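Glycosyl hydrolase family 2, TIM barrel domain protein (Faecalibacterium prausnitzii A2-165, PDB 6ED2) is a gut bacterial beta-glucuronidase of glycosyl hydrolase family 2 that probably hydrolyses beta-glucuronides, releasing glucuronic acid. Local coordinates at residues F124-E129 and I147-Q152; P530-E535 and G576-N581. All blocks are in the same frame, centred on the assembly; numbering follows the deposited sequence.

In the fold
Contact 1 and contact 2 sit in different parts of this glycosyl hydrolase family 2 chain, on opposite sides of its centre: their own centres are about 48 Å apart, and their nearest atoms about 33 Å. Contact 1 is peripheral, a hairpin turn packed on a neighbouring loop of the sugar binding domain. Contact 2 is buried, its centre about 17 Å from the centre of the chain, and pairs the last two strands of the TIM barrel. The side chain of Glu535 there lies about 3 Å from a bound glycerol, probably picked up in crystallisation, at the strand ends where enzymes of this barrel family form their active site. Both contacts lie away from the magnesium site of Thr239 and Glu241.

Contact 1 (F124-E129 and I147-Q152); sequences FVNGVE and IVRYNQ
The type I' turn of a beta hairpin, Val125 to Val128 between strands 120-125 and 128-134, packs through Val125, Asn126 and Val128 on the loop 147-152. The turn is closed by two backbone bonds, Val128 N to Val125 O at 3.0 Å and Val125 N to Val128 O at 2.9 Å, and carries the Asn-Gly pair that suits its left-handed backbone. Asn126 does the polar work. Its ND2 gives a hydrogen bond to Ile147 O at 3.2 Å (148° at the hydrogen); the acceptor lies in the amide plane, while the donor stands above the carbonyl plane. ND2 is also bonded to Asn154 OD1, and Asn126 OD1 accepts from Lys155 N, so three bonds fix the amide's rotation. Against this held amide lies the Arg149 guanidinium, stacked with planes 19° apart. Asn126 OD1 sits over one guanidinium face near its rim, 3.3 Å from Arg149 NH2 but badly angled for a hydrogen bond. A bend at chi2 (139°) turns the arginine back toward the turn.

In this beta-sandwich domain, typical of the family's N-terminal region, the loop leads from strand 140-143 into strand 152-161, the hairpin's neighbour in the sheet. Cutting Asn126 back to an alanine would probably leave Ile147 O and Lys155 N without this partner and the guanidinium without its stacked amide. Beside the amide, Ile147 CG2 fits against the turn, 3.5 Å from Val125 O and 3.7 Å from Val128 CG2. Deeper in, Val125 CG1 meets Val148 CG1 at 4.1 Å, with Leu112 and Phe99 packing nearby.

Contact 2 (P530-E535 and G576-N581); sequences PLIFTE and GELVWN
Glu535 lays its carboxylate flat over one face of the Trp580 indole, the two planes 10° apart and Glu535 CD 3.7 Å from Trp580 CD2. These side chains run side by side toward the C-terminal side of the TIM barrel, from its seventh and eighth strands, 531-535 and 574-580, parallel neighbours joined through helix 554-570 in a beta-alpha-beta unit. Clan GH-A glycosidases carry a catalytic carboxylate at the end of the seventh strand, and the position of Glu535 is consistent with that role. Its oxygens are held by Tyr497 and, in a salt bridge, Arg353; OE1 also bonds a glycerol. With CG anti to the backbone N (chi1 -162°), Trp580 swings its indole up beside Glu535; Asn581 ND2 lies over the opposite face, across a cis peptide.

Earlier in both strands, the backbones pair around Phe533, before a one-residue shift brings Glu535 level with Trp580. Phe533 N donates to Gly576 O at 3.0 Å (166°), and Leu578 N to Phe533 O at 2.7 Å. On the other side of the sheet from Phe533 and Glu577, the Ile532 branch fills the space a side chain at Gly576 would need: Ile532 CG2 rests 3.7 Å from Gly576 CA.

Contact 1 (F124-E129 and I147-Q152)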
loop_
_atom_site.group_PDB
_atom_site.type_symbol
_atom_site.label_atom_id
_atom_site.label_comp_id
_atom_site.label_asym_id
_atom_site.label_seq_id
_atom_site.Cartn_x
_atom_site.Cartn_y
_atom_site.Cartn_z
ATOM N N PHE A 124 10.719 7.760 44.685
ATOM C CA PHE A 124 10.291 8.357 45.939
ATOM C C PHE A 124 8.993 7.702 46.385
ATOM O O PHE A 124 8.100 7.446 45.570
ATOM C CB PHE A 124 10.081 9.868 45.794
ATOM C CG PHE A 124 11.276 10.596 45.255
ATOM C CD1 PHE A 124 12.124 11.282 46.108
ATOM C CD2 PHE A 124 11.554 10.603 43.889
ATOM C CE1 PHE A 124 13.232 11.959 45.611
ATOM C CE2 PHE A 124 12.667 11.270 43.393
ATOM C CZ PHE A 124 13.502 11.947 44.259
ATOM N N VAL A 125 8.897 7.416 47.679
ATOM C CA VAL A 125 7.655 6.984 48.295
ATOM C C VAL A 125 7.320 7.981 49.403
ATOM O O VAL A 125 8.151 8.253 50.278
ATOM C CB VAL A 125 7.751 5.545 48.814
ATOM C CG1 VAL A 125 6.588 5.217 49.742
ATOM C CG2 VAL A 125 7.763 4.596 47.633
ATOM N N ASN A 126 6.121 8.562 49.333
ATOM C CA ASN A 126 5.710 9.625 50.252
ATOM C C ASN A 126 6.774 10.709 50.349
ATOM O O ASN A 126 7.106 11.184 51.433
ATOM C CB ASN A 126 5.384 9.063 51.636
ATOM C CG ASN A 126 4.297 8.008 51.583
ATOM O OD1 ASN A 126 3.346 8.124 50.794
ATOM N ND2 ASN A 126 4.443 6.954 52.388
ATOM N N GLY A 127 7.333 11.086 49.205
ATOM C CA GLY A 127 8.285 12.168 49.161
ATOM C C GLY A 127 9.715 11.823 49.533
ATOM O O GLY A 127 10.580 12.694 49.405
ATOM N N VAL A 128 10.018 10.602 49.979
ATOM C CA VAL A 128 11.377 10.265 50.385
ATOM C C VAL A 128 11.999 9.309 49.367
ATOM O O VAL A 128 11.377 8.313 48.963
ATOM C CB VAL A 128 11.437 9.710 51.827
ATOM C CG1 VAL A 128 10.160 10.009 52.609
ATOM C CG2 VAL A 128 11.784 8.247 51.877
ATOM N N GLU A 129 13.232 9.631 48.948
ATOM C CA GLU A 129 13.957 8.851 47.948
ATOM C C GLU A 129 14.368 7.504 48.517
ATOM O O GLU A 129 14.963 7.436 49.593
ATOM C CB GLU A 129 15.189 9.626 47.469
ATOM C CG GLU A 129 15.831 9.071 46.191
ATOM C CD GLU A 129 16.712 10.096 45.468
ATOM O OE1 GLU A 129 16.785 11.262 45.918
ATOM O OE2 GLU A 129 17.324 9.737 44.440
ATOM N N ILE A 147 8.989 3.248 55.330
ATOM C CA ILE A 147 8.544 4.508 54.763
ATOM C C ILE A 147 7.030 4.555 54.556
ATOM O O ILE A 147 6.449 5.646 54.569
ATOM C CB ILE A 147 9.287 4.780 53.435
ATOM C CG1 ILE A 147 10.797 4.640 53.636
ATOM C CG2 ILE A 147 8.966 6.154 52.912
ATOM C CD1 ILE A 147 11.365 5.656 54.615
ATOM N N VAL A 148 6.380 3.418 54.364
ATOM C CA VAL A 148 4.959 3.395 54.037
ATOM C C VAL A 148 4.127 3.610 55.294
ATOM O O VAL A 148 4.547 3.297 56.415
ATOM C CB VAL A 148 4.579 2.069 53.351
ATOM C CG1 VAL A 148 5.179 2.006 51.951
ATOM C CG2 VAL A 148 5.031 0.889 54.203
ATOM N N ARG A 149 2.926 4.151 55.101
ATOM C CA ARG A 149 1.903 4.147 56.137
ATOM C C ARG A 149 1.024 2.920 55.932
ATOM O O ARG A 149 0.570 2.658 54.812
ATOM C CB ARG A 149 1.058 5.422 56.089
ATOM C CG ARG A 149 1.840 6.714 55.955
ATOM C CD ARG A 149 1.135 7.641 54.970
ATOM N NE ARG A 149 1.873 8.880 54.716
ATOM C CZ ARG A 149 1.714 9.628 53.623
ATOM N NH1 ARG A 149 2.424 10.749 53.468
ATOM N NH2 ARG A 149 0.847 9.248 52.676
ATOM N N TYR A 150 0.792 2.175 57.009
ATOM C CA TYR A 150 0.076 0.907 56.948
ATOM C C TYR A 150 -1.440 1.113 57.022
ATOM O O TYR A 150 -1.929 2.000 57.724
ATOM C CB TYR A 150 0.568 -0.019 58.065
ATOM C CG TYR A 150 1.971 -0.518 57.780
ATOM C CD1 TYR A 150 2.189 -1.770 57.188
ATOM C CD2 TYR A 150 3.080 0.277 58.053
ATOM C CE1 TYR A 150 3.473 -2.213 56.899
ATOM C CE2 TYR A 150 4.366 -0.161 57.770
ATOM C CZ TYR A 150 4.553 -1.404 57.199
ATOM O OH TYR A 150 5.827 -1.817 56.922
ATOM N N ASN A 151 -2.172 0.291 56.266
ATOM C CA ASN A 151 -3.611 0.452 56.033
ATOM C C ASN A 151 -3.954 1.851 55.523
ATOM O O ASN A 151 -5.005 2.413 55.839
ATOM C CB ASN A 151 -4.440 0.105 57.273
ATOM C CG ASN A 151 -5.724 -0.639 56.911
ATOM O OD1 ASN A 151 -5.685 -1.725 56.301
ATOM N ND2 ASN A 151 -6.875 -0.051 57.264
ATOM N N GLN A 152 -3.070 2.413 54.704
ATOM C CA GLN A 152 -3.325 3.692 54.060
ATOM C C GLN A 152 -2.796 3.644 52.640
ATOM O O GLN A 152 -2.104 2.701 52.237
ATOM C CB GLN A 152 -2.684 4.857 54.823
ATOM C CG GLN A 152 -3.110 4.919 56.264
ATOM C CD GLN A 152 -2.385 5.982 57.029
ATOM O OE1 GLN A 152 -2.325 7.135 56.603
ATOM N NE2 GLN A 152 -1.818 5.602 58.171
#

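Contact 2 (P530-E535 and G576-N581)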
loop_
_atom_site.group_PDB
_atom_site.type_symbol
_atom_site.label_atom_id
_atom_site.label_comp_id
_atom_site.label_asym_id
_atom_site.label_seq_id
_atom_site.Cartn_x
_atom_site.Cartn_y
_atom_site.Cartn_z
ATOM N N PRO A 530 32.406 -22.496 16.079
ATOM C CA PRO A 530 31.231 -22.179 15.247
ATOM C C PRO A 530 31.175 -20.696 14.914
ATOM O O PRO A 530 31.628 -19.835 15.676
ATOM C CB PRO A 530 30.037 -22.590 16.122
ATOM C CG PRO A 530 30.596 -23.378 17.259
ATOM C CD PRO A 530 32.036 -22.977 17.419
ATOM N N LEU A 531 30.643 -20.406 13.738
ATOM C CA LEU A 531 30.272 -19.056 13.358
ATOM C C LEU A 531 28.778 -19.047 13.064
ATOM O O LEU A 531 28.246 -20.000 12.483
ATOM C CB LEU A 531 31.077 -18.582 12.137
ATOM C CG LEU A 531 30.937 -17.120 11.692
ATOM C CD1 LEU A 531 32.292 -16.577 11.135
ATOM C CD2 LEU A 531 29.819 -16.988 10.657
ATOM N N ILE A 532 28.095 -17.990 13.499
ATOM C CA ILE A 532 26.703 -17.780 13.147
ATOM C C ILE A 532 26.555 -16.374 12.601
ATOM O O ILE A 532 27.390 -15.490 12.835
ATOM C CB ILE A 532 25.733 -17.977 14.325
ATOM C CG1 ILE A 532 25.826 -16.814 15.308
ATOM C CG2 ILE A 532 25.977 -19.290 15.013
ATOM C CD1 ILE A 532 24.740 -16.890 16.371
ATOM N N PHE A 533 25.472 -16.174 11.863
ATOM C CA PHE A 533 25.090 -14.846 11.422
ATOM C C PHE A 533 23.975 -14.334 12.319
ATOM O O PHE A 533 22.972 -15.020 12.540
ATOM C CB PHE A 533 24.693 -14.860 9.948
ATOM C CG PHE A 533 25.876 -15.058 9.036
ATOM C CD1 PHE A 533 26.560 -13.968 8.528
ATOM C CD2 PHE A 533 26.340 -16.337 8.744
ATOM C CE1 PHE A 533 27.678 -14.152 7.723
ATOM C CE2 PHE A 533 27.443 -16.534 7.922
ATOM C CZ PHE A 533 28.116 -15.445 7.422
ATOM N N THR A 534 24.185 -13.160 12.884
ATOM C CA THR A 534 23.196 -12.559 13.753
ATOM C C THR A 534 22.455 -11.405 13.095
ATOM O O THR A 534 21.450 -10.946 13.648
ATOM C CB THR A 534 23.858 -12.079 15.056
ATOM O OG1 THR A 534 25.129 -11.492 14.749
ATOM C CG2 THR A 534 24.055 -13.254 16.006
ATOM N N GLU A 535 22.926 -10.910 11.949
ATOM C CA GLU A 535 22.145 -9.975 11.147
ATOM C C GLU A 535 22.472 -10.171 9.679
ATOM O O GLU A 535 23.609 -10.495 9.315
ATOM C CB GLU A 535 22.399 -8.504 11.507
ATOM C CG GLU A 535 21.956 -8.157 12.899
ATOM C CD GLU A 535 21.984 -6.696 13.172
ATOM O OE1 GLU A 535 21.976 -5.910 12.193
ATOM O OE2 GLU A 535 21.997 -6.341 14.374
ATOM N N GLY A 576 24.630 -21.315 12.343
ATOM C CA GLY A 576 23.401 -20.652 12.706
ATOM C C GLY A 576 23.121 -19.451 11.835
ATOM O O GLY A 576 24.056 -18.773 11.392
ATOM N N GLU A 577 21.836 -19.184 11.580
ATOM C CA GLU A 577 21.406 -18.007 10.828
ATOM C C GLU A 577 20.278 -17.342 11.598
ATOM O O GLU A 577 19.207 -17.930 11.780
ATOM C CB GLU A 577 20.960 -18.375 9.407
ATOM C CG GLU A 577 19.973 -19.539 9.351
ATOM C CD GLU A 577 19.840 -20.122 7.953
ATOM O OE1 GLU A 577 20.801 -20.779 7.470
ATOM O OE2 GLU A 577 18.771 -19.920 7.336
ATOM N N LEU A 578 20.519 -16.134 12.071
ATOM C CA LEU A 578 19.488 -15.340 12.714
ATOM C C LEU A 578 19.372 -14.095 11.859
ATOM O O LEU A 578 20.326 -13.311 11.764
ATOM C CB LEU A 578 19.828 -15.011 14.169
ATOM C CG LEU A 578 20.179 -16.190 15.076
ATOM C CD1 LEU A 578 20.418 -15.684 16.488
ATOM C CD2 LEU A 578 19.130 -17.276 15.085
ATOM N N VAL A 579 18.225 -13.943 11.198
ATOM C CA VAL A 579 18.065 -12.897 10.197
ATOM C C VAL A 579 17.597 -11.633 10.896
ATOM O O VAL A 579 16.962 -11.683 11.955
ATOM C CB VAL A 579 17.096 -13.356 9.079
ATOM C CG1 VAL A 579 15.656 -13.457 9.595
ATOM C CG2 VAL A 579 17.179 -12.439 7.855
ATOM N N TRP A 580 17.947 -10.481 10.326
ATOM C CA TRP A 580 17.440 -9.193 10.787
ATOM C C TRP A 580 16.274 -8.774 9.895
ATOM O O TRP A 580 16.455 -8.616 8.688
ATOM C CB TRP A 580 18.541 -8.148 10.717
ATOM C CG TRP A 580 18.300 -6.919 11.522
ATOM C CD1 TRP A 580 18.101 -5.656 11.049
ATOM C CD2 TRP A 580 18.287 -6.827 12.945
ATOM N NE1 TRP A 580 17.962 -4.781 12.096
ATOM C CE2 TRP A 580 18.064 -5.478 13.273
ATOM C CE3 TRP A 580 18.429 -7.761 13.979
ATOM C CZ2 TRP A 580 17.982 -5.033 14.593
ATOM C CZ3 TRP A 580 18.339 -7.324 15.282
ATOM C CH2 TRP A 580 18.121 -5.966 15.579
ATOM N N ASN A 581 15.089 -8.580 10.462
ATOM C CA ASN A 581 14.718 -8.694 11.868
ATOM C C ASN A 581 13.377 -9.456 11.856
ATOM O O ASN A 581 12.746 -9.552 10.796
ATOM C CB ASN A 581 14.574 -7.291 12.469
ATOM C CG ASN A 581 14.146 -7.275 13.950
ATOM O OD1 ASN A 581 12.977 -7.499 14.289
ATOM N ND2 ASN A 581 15.084 -6.904 14.823
#